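Long-range contact in acinetobacter secreted protease CpaA (Acinetobacter nosocomialis M2, PDB 6O38), which is a zinc-dependent metalloprotease exported by type II secretion with the help of its chaperone CpaB, and probably cleaves glycoproteins: residues L95-I109 and K118-L132. Residues are numbered along the deposited sequence; the frame is centred on the assembly and turned at random.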
loop_
_atom_site.group_PDB
_atom_site.type_symbol
_atom_site.label_atom_id
_atom_site.label_comp_id
_atom_site.label_asym_id
_atom_site.label_seq_id
_atom_site.Cartn_x
_atom_site.Cartn_y
_atom_site.Cartn_z
ATOM N N LEU A 95 4.967 -16.664 25.591
ATOM C CA LEU A 95 6.011 -15.652 25.514
ATOM C C LEU A 95 6.615 -15.375 26.887
ATOM O O LEU A 95 5.968 -15.557 27.921
ATOM C CB LEU A 95 5.457 -14.355 24.925
ATOM C CG LEU A 95 4.844 -14.452 23.527
ATOM C CD1 LEU A 95 4.267 -13.113 23.098
ATOM C CD2 LEU A 95 5.875 -14.945 22.523
ATOM N N ALA A 96 7.873 -14.939 26.879
ATOM C CA ALA A 96 8.536 -14.500 28.102
ATOM C C ALA A 96 7.808 -13.297 28.688
ATOM O O ALA A 96 7.701 -12.250 28.042
ATOM C CB ALA A 96 9.996 -14.158 27.816
ATOM N N THR A 97 7.309 -13.446 29.911
ATOM C CA THR A 97 6.477 -12.437 30.551
ATOM C C THR A 97 7.273 -11.701 31.621
ATOM O O THR A 97 7.973 -12.327 32.425
ATOM C CB THR A 97 5.230 -13.075 31.170
ATOM O OG1 THR A 97 4.521 -13.812 30.166
ATOM C CG2 THR A 97 4.313 -12.009 31.746
ATOM N N VAL A 98 7.163 -10.374 31.623
ATOM C CA VAL A 98 7.737 -9.525 32.660
ATOM C C VAL A 98 6.647 -8.577 33.141
ATOM O O VAL A 98 5.815 -8.119 32.350
ATOM C CB VAL A 98 8.974 -8.750 32.149
ATOM C CG1 VAL A 98 8.601 -7.819 31.003
ATOM C CG2 VAL A 98 9.635 -7.978 33.284
ATOM N N SER A 99 6.634 -8.301 34.441
ATOM C CA SER A 99 5.587 -7.481 35.024
ATOM C C SER A 99 6.176 -6.431 35.953
ATOM O O SER A 99 7.242 -6.641 36.541
ATOM C CB SER A 99 4.586 -8.345 35.806
ATOM O OG SER A 99 4.028 -9.354 34.983
ATOM N N PRO A 100 5.505 -5.289 36.100
ATOM C CA PRO A 100 5.900 -4.338 37.143
ATOM C C PRO A 100 5.680 -4.937 38.522
ATOM O O PRO A 100 4.692 -5.632 38.765
ATOM C CB PRO A 100 4.981 -3.136 36.897
ATOM C CG PRO A 100 3.805 -3.705 36.172
ATOM C CD PRO A 100 4.362 -4.800 35.311
ATOM N N THR A 101 6.613 -4.660 39.433
ATOM C CA THR A 101 6.575 -5.253 40.761
ATOM C C THR A 101 6.357 -4.244 41.876
ATOM O O THR A 101 5.952 -4.646 42.973
ATOM C CB THR A 101 7.874 -6.024 41.045
ATOM O OG1 THR A 101 8.992 -5.134 40.947
ATOM C CG2 THR A 101 8.046 -7.160 40.046
ATOM N N THR A 102 6.611 -2.962 41.636
ATOM C CA THR A 102 6.391 -1.916 42.624
ATOM C C THR A 102 5.053 -1.246 42.347
ATOM O O THR A 102 4.772 -0.863 41.206
ATOM C CB THR A 102 7.517 -0.882 42.593
ATOM O OG1 THR A 102 7.327 -0.001 41.479
ATOM C CG2 THR A 102 8.867 -1.571 42.460
ATOM N N GLY A 103 4.238 -1.099 43.387
ATOM C CA GLY A 103 2.932 -0.481 43.246
ATOM C C GLY A 103 2.989 1.032 43.162
ATOM O O GLY A 103 2.008 1.714 43.469
ATOM N N SER A 104 4.132 1.564 42.737
ATOM C CA SER A 104 4.374 3.000 42.751
ATOM C C SER A 104 3.800 3.650 41.492
ATOM O O SER A 104 3.045 3.041 40.729
ATOM C CB SER A 104 5.868 3.274 42.898
ATOM O OG SER A 104 6.555 2.990 41.691
ATOM N N ASN A 105 4.164 4.913 41.266
ATOM C CA ASN A 105 3.622 5.695 40.163
ATOM C C ASN A 105 4.408 5.551 38.868
ATOM O O ASN A 105 3.868 5.854 37.798
ATOM C CB ASN A 105 3.563 7.177 40.548
ATOM C CG ASN A 105 2.272 7.546 41.252
ATOM O OD1 ASN A 105 1.196 7.061 40.897
ATOM N ND2 ASN A 105 2.371 8.407 42.258
ATOM N N TYR A 106 5.659 5.104 38.931
ATOM C CA TYR A 106 6.489 4.999 37.738
ATOM C C TYR A 106 7.450 3.833 37.904
ATOM O O TYR A 106 8.114 3.719 38.938
ATOM C CB TYR A 106 7.261 6.302 37.496
ATOM C CG TYR A 106 8.087 6.322 36.227
ATOM C CD1 TYR A 106 9.395 5.856 36.217
ATOM C CD2 TYR A 106 7.561 6.819 35.043
ATOM C CE1 TYR A 106 10.154 5.875 35.061
ATOM C CE2 TYR A 106 8.312 6.845 33.883
ATOM C CZ TYR A 106 9.607 6.372 33.898
ATOM O OH TYR A 106 10.358 6.396 32.744
ATOM N N GLU A 107 7.516 2.974 36.890
ATOM C CA GLU A 107 8.409 1.822 36.928
ATOM C C GLU A 107 8.920 1.529 35.528
ATOM O O GLU A 107 8.128 1.374 34.594
ATOM C CB GLU A 107 7.699 0.591 37.500
ATOM C CG GLU A 107 8.577 -0.650 37.555
ATOM C CD GLU A 107 8.016 -1.721 38.466
ATOM O OE1 GLU A 107 6.990 -1.461 39.130
ATOM O OE2 GLU A 107 8.600 -2.824 38.519
ATOM N N LEU A 108 10.241 1.459 35.388
ATOM C CA LEU A 108 10.850 1.016 34.144
ATOM C C LEU A 108 10.799 -0.503 34.043
ATOM O O LEU A 108 11.097 -1.213 35.007
ATOM C CB LEU A 108 12.299 1.493 34.055
ATOM C CG LEU A 108 13.027 1.149 32.755
ATOM C CD1 LEU A 108 12.293 1.720 31.553
ATOM C CD2 LEU A 108 14.451 1.647 32.796
ATOM N N ILE A 109 10.417 -0.992 32.872
ATOM C CA ILE A 109 10.248 -2.431 32.640
ATOM C C ILE A 109 11.570 -2.979 32.124
ATOM O O ILE A 109 12.067 -2.497 31.092
ATOM C CB ILE A 109 9.112 -2.705 31.649
ATOM C CG1 ILE A 109 7.762 -2.337 32.267
ATOM C CG2 ILE A 109 9.124 -4.164 31.220
ATOM C CD1 ILE A 109 7.490 -3.015 33.593
ATOM N N LYS A 118 6.577 -10.236 26.408
ATOM C CA LYS A 118 5.256 -9.801 26.838
ATOM C C LYS A 118 5.369 -9.042 28.152
ATOM O O LYS A 118 5.960 -9.544 29.113
ATOM C CB LYS A 118 4.307 -10.991 27.001
ATOM C CG LYS A 118 2.937 -10.618 27.545
ATOM C CD LYS A 118 1.924 -11.725 27.306
ATOM C CE LYS A 118 1.355 -12.245 28.617
ATOM N NZ LYS A 118 -0.075 -12.640 28.486
ATOM N N VAL A 119 4.804 -7.840 28.190
ATOM C CA VAL A 119 4.673 -7.068 29.421
ATOM C C VAL A 119 3.224 -7.176 29.874
ATOM O O VAL A 119 2.312 -6.695 29.190
ATOM C CB VAL A 119 5.090 -5.603 29.220
ATOM C CG1 VAL A 119 4.824 -4.799 30.483
ATOM C CG2 VAL A 119 6.559 -5.523 28.839
ATOM N N LEU A 120 3.010 -7.800 31.029
ATOM C CA LEU A 120 1.680 -8.151 31.505
ATOM C C LEU A 120 1.435 -7.467 32.845
ATOM O O LEU A 120 2.243 -7.599 33.770
ATOM C CB LEU A 120 1.550 -9.678 31.593
ATOM C CG LEU A 120 0.352 -10.447 32.155
ATOM C CD1 LEU A 120 0.642 -10.877 33.576
ATOM C CD2 LEU A 120 -0.958 -9.666 32.060
ATOM N N ILE A 121 0.322 -6.740 32.941
ATOM C CA ILE A 121 -0.053 -5.987 34.135
ATOM C C ILE A 121 -1.237 -6.674 34.803
ATOM O O ILE A 121 -2.228 -7.001 34.140
ATOM C CB ILE A 121 -0.392 -4.528 33.789
ATOM C CG1 ILE A 121 0.836 -3.815 33.220
ATOM C CG2 ILE A 121 -0.920 -3.796 35.012
ATOM C CD1 ILE A 121 0.593 -2.364 32.886
ATOM N N GLN A 122 -1.134 -6.886 36.115
ATOM C CA GLN A 122 -2.170 -7.542 36.899
ATOM C C GLN A 122 -2.537 -6.694 38.112
ATOM O O GLN A 122 -1.886 -5.694 38.427
ATOM C CB GLN A 122 -1.721 -8.928 37.377
ATOM C CG GLN A 122 -1.087 -9.789 36.316
ATOM C CD GLN A 122 -0.680 -11.152 36.840
ATOM O OE1 GLN A 122 0.223 -11.263 37.672
ATOM N NE2 GLN A 122 -1.346 -12.195 36.361
ATOM N N ASP A 123 -3.607 -7.122 38.792
ATOM C CA ASP A 123 -4.034 -6.459 40.022
ATOM C C ASP A 123 -2.914 -6.447 41.054
ATOM O O ASP A 123 -2.683 -5.431 41.721
ATOM C CB ASP A 123 -5.280 -7.146 40.585
ATOM C CG ASP A 123 -6.561 -6.654 39.932
ATOM O OD1 ASP A 123 -6.523 -5.576 39.299
ATOM O OD2 ASP A 123 -7.599 -7.335 40.051
ATOM N N ASP A 124 -2.193 -7.563 41.181
ATOM C CA ASP A 124 -1.132 -7.716 42.166
ATOM C C ASP A 124 0.237 -7.302 41.639
ATOM O O ASP A 124 1.174 -7.176 42.434
ATOM C CB ASP A 124 -1.080 -9.170 42.655
ATOM C CG ASP A 124 -0.965 -10.165 41.510
ATOM O OD1 ASP A 124 -1.040 -9.735 40.340
ATOM O OD2 ASP A 124 -0.814 -11.381 41.777
ATOM N N LYS A 125 0.375 -7.083 40.331
ATOM C CA LYS A 125 1.617 -6.594 39.725
ATOM C C LYS A 125 1.258 -5.385 38.865
ATOM O O LYS A 125 0.992 -5.520 37.665
ATOM C CB LYS A 125 2.325 -7.681 38.913
ATOM C CG LYS A 125 2.612 -8.951 39.695
ATOM C CD LYS A 125 3.383 -9.956 38.861
ATOM C CE LYS A 125 3.982 -11.044 39.728
ATOM N NZ LYS A 125 4.851 -11.941 38.926
ATOM N N TRP A 126 1.267 -4.200 39.474
ATOM C CA TRP A 126 0.692 -3.013 38.860
ATOM C C TRP A 126 1.591 -1.811 39.109
ATOM O O TRP A 126 2.351 -1.770 40.079
ATOM C CB TRP A 126 -0.722 -2.745 39.402
ATOM C CG TRP A 126 -1.360 -1.488 38.884
ATOM C CD1 TRP A 126 -2.120 -1.355 37.759
ATOM C CD2 TRP A 126 -1.291 -0.187 39.477
ATOM N NE1 TRP A 126 -2.528 -0.050 37.614
ATOM C CE2 TRP A 126 -2.030 0.687 38.656
ATOM C CE3 TRP A 126 -0.672 0.325 40.622
ATOM C CZ2 TRP A 126 -2.169 2.044 38.945
ATOM C CZ3 TRP A 126 -0.811 1.670 40.907
ATOM C CH2 TRP A 126 -1.553 2.514 40.073
ATOM N N ALA A 127 1.486 -0.828 38.215
ATOM C CA ALA A 127 2.155 0.455 38.360
ATOM C C ALA A 127 1.354 1.501 37.600
ATOM O O ALA A 127 0.749 1.203 36.567
ATOM C CB ALA A 127 3.599 0.409 37.844
ATOM N N GLN A 128 1.351 2.729 38.125
ATOM C CA GLN A 128 0.582 3.803 37.501
ATOM C C GLN A 128 1.046 4.056 36.072
ATOM O O GLN A 128 0.229 4.165 35.151
ATOM C CB GLN A 128 0.693 5.081 38.336
ATOM C CG GLN A 128 -0.053 6.278 37.768
ATOM C CD GLN A 128 -1.558 6.141 37.896
ATOM O OE1 GLN A 128 -2.088 6.026 39.000
ATOM N NE2 GLN A 128 -2.255 6.156 36.765
ATOM N N THR A 129 2.358 4.148 35.869
ATOM C CA THR A 129 2.926 4.383 34.547
ATOM C C THR A 129 4.115 3.456 34.357
ATOM O O THR A 129 5.054 3.477 35.158
ATOM C CB THR A 129 3.357 5.844 34.377
ATOM O OG1 THR A 129 2.250 6.708 34.665
ATOM C CG2 THR A 129 3.837 6.097 32.956
ATOM N N ILE A 130 4.073 2.646 33.305
ATOM C CA ILE A 130 5.182 1.769 32.952
ATOM C C ILE A 130 5.899 2.367 31.753
ATOM O O ILE A 130 5.285 2.982 30.874
ATOM C CB ILE A 130 4.711 0.327 32.661
ATOM C CG1 ILE A 130 3.669 0.314 31.541
ATOM C CG2 ILE A 130 4.153 -0.316 33.920
ATOM C CD1 ILE A 130 3.722 -0.928 30.677
ATOM N N ALA A 131 7.216 2.196 31.719
ATOM C CA ALA A 131 8.053 2.754 30.669
ATOM C C ALA A 131 8.801 1.631 29.969
ATOM O O ALA A 131 9.416 0.786 30.627
ATOM C CB ALA A 131 9.040 3.778 31.235
ATOM N N LEU A 132 8.731 1.614 28.646
ATOM C CA LEU A 132 9.539 0.662 27.902
ATOM C C LEU A 132 10.973 1.176 27.798
ATOM O O LEU A 132 11.189 2.372 27.581
ATOM C CB LEU A 132 8.965 0.438 26.505
ATOM C CG LEU A 132 7.563 -0.168 26.426
ATOM C CD1 LEU A 132 7.121 -0.301 24.978
ATOM C CD2 LEU A 132 7.525 -1.518 27.128
#
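Val98 and Val119 lie side by side on neighbouring parallel strands, and backbone bonds join the two segments in two places. Lys118 N reaches Ala96 O at 2.8 Å, Val98 N returns to Lys118 O, and Leu120 N meets Val98 O. Past the turns, Glu107 N bonds Thr129 O, Ala131 N bonds Glu107 O and Ile109 N bonds Ala131 O.

Ser99, just past the first pairing, continues it with its side chain: OG donates to Leu120 O over 2.8 Å. Chi1 of -57° sets this small hydroxyl beside its own backbone N, within range of that carbonyl.

Branched and compact apolar groups fill the space between the two pairings. Val98 CG1 touches Val119 CG2 at 3.8 Å, and Ile109 CG2 meets the same methyl tip to tip. The rigid ring of Pro100 suits the turn, resting CB on Ala127 CB (3.9 Å) and CG near Ile130 CG2. On the other face of strand 129-131, the phenol end of Tyr106 comes obliquely to the small Ala131, OH lying 3.3 Å from Ala131 CB.

Glu107, extended with CG anti to the backbone N (chi1 180°), ties down the turn in its own segment. Glu107 OE2 takes Thr101 N at 2.9 Å, while OE1 accepts Thr102 N and Thr102 OG1 from one face of the carboxylate.

Segment 118-132 matches the StcE beta-sandwich family, consistent with a place in such a sandwich. Strand 116-121 pairs in parallel with strand 141-146, and strand 129-131 with strand 152-154, where Asp153 accepts Thr129 OG1; Leu167 of strand 166-167 packs against Ile121 and Ile130.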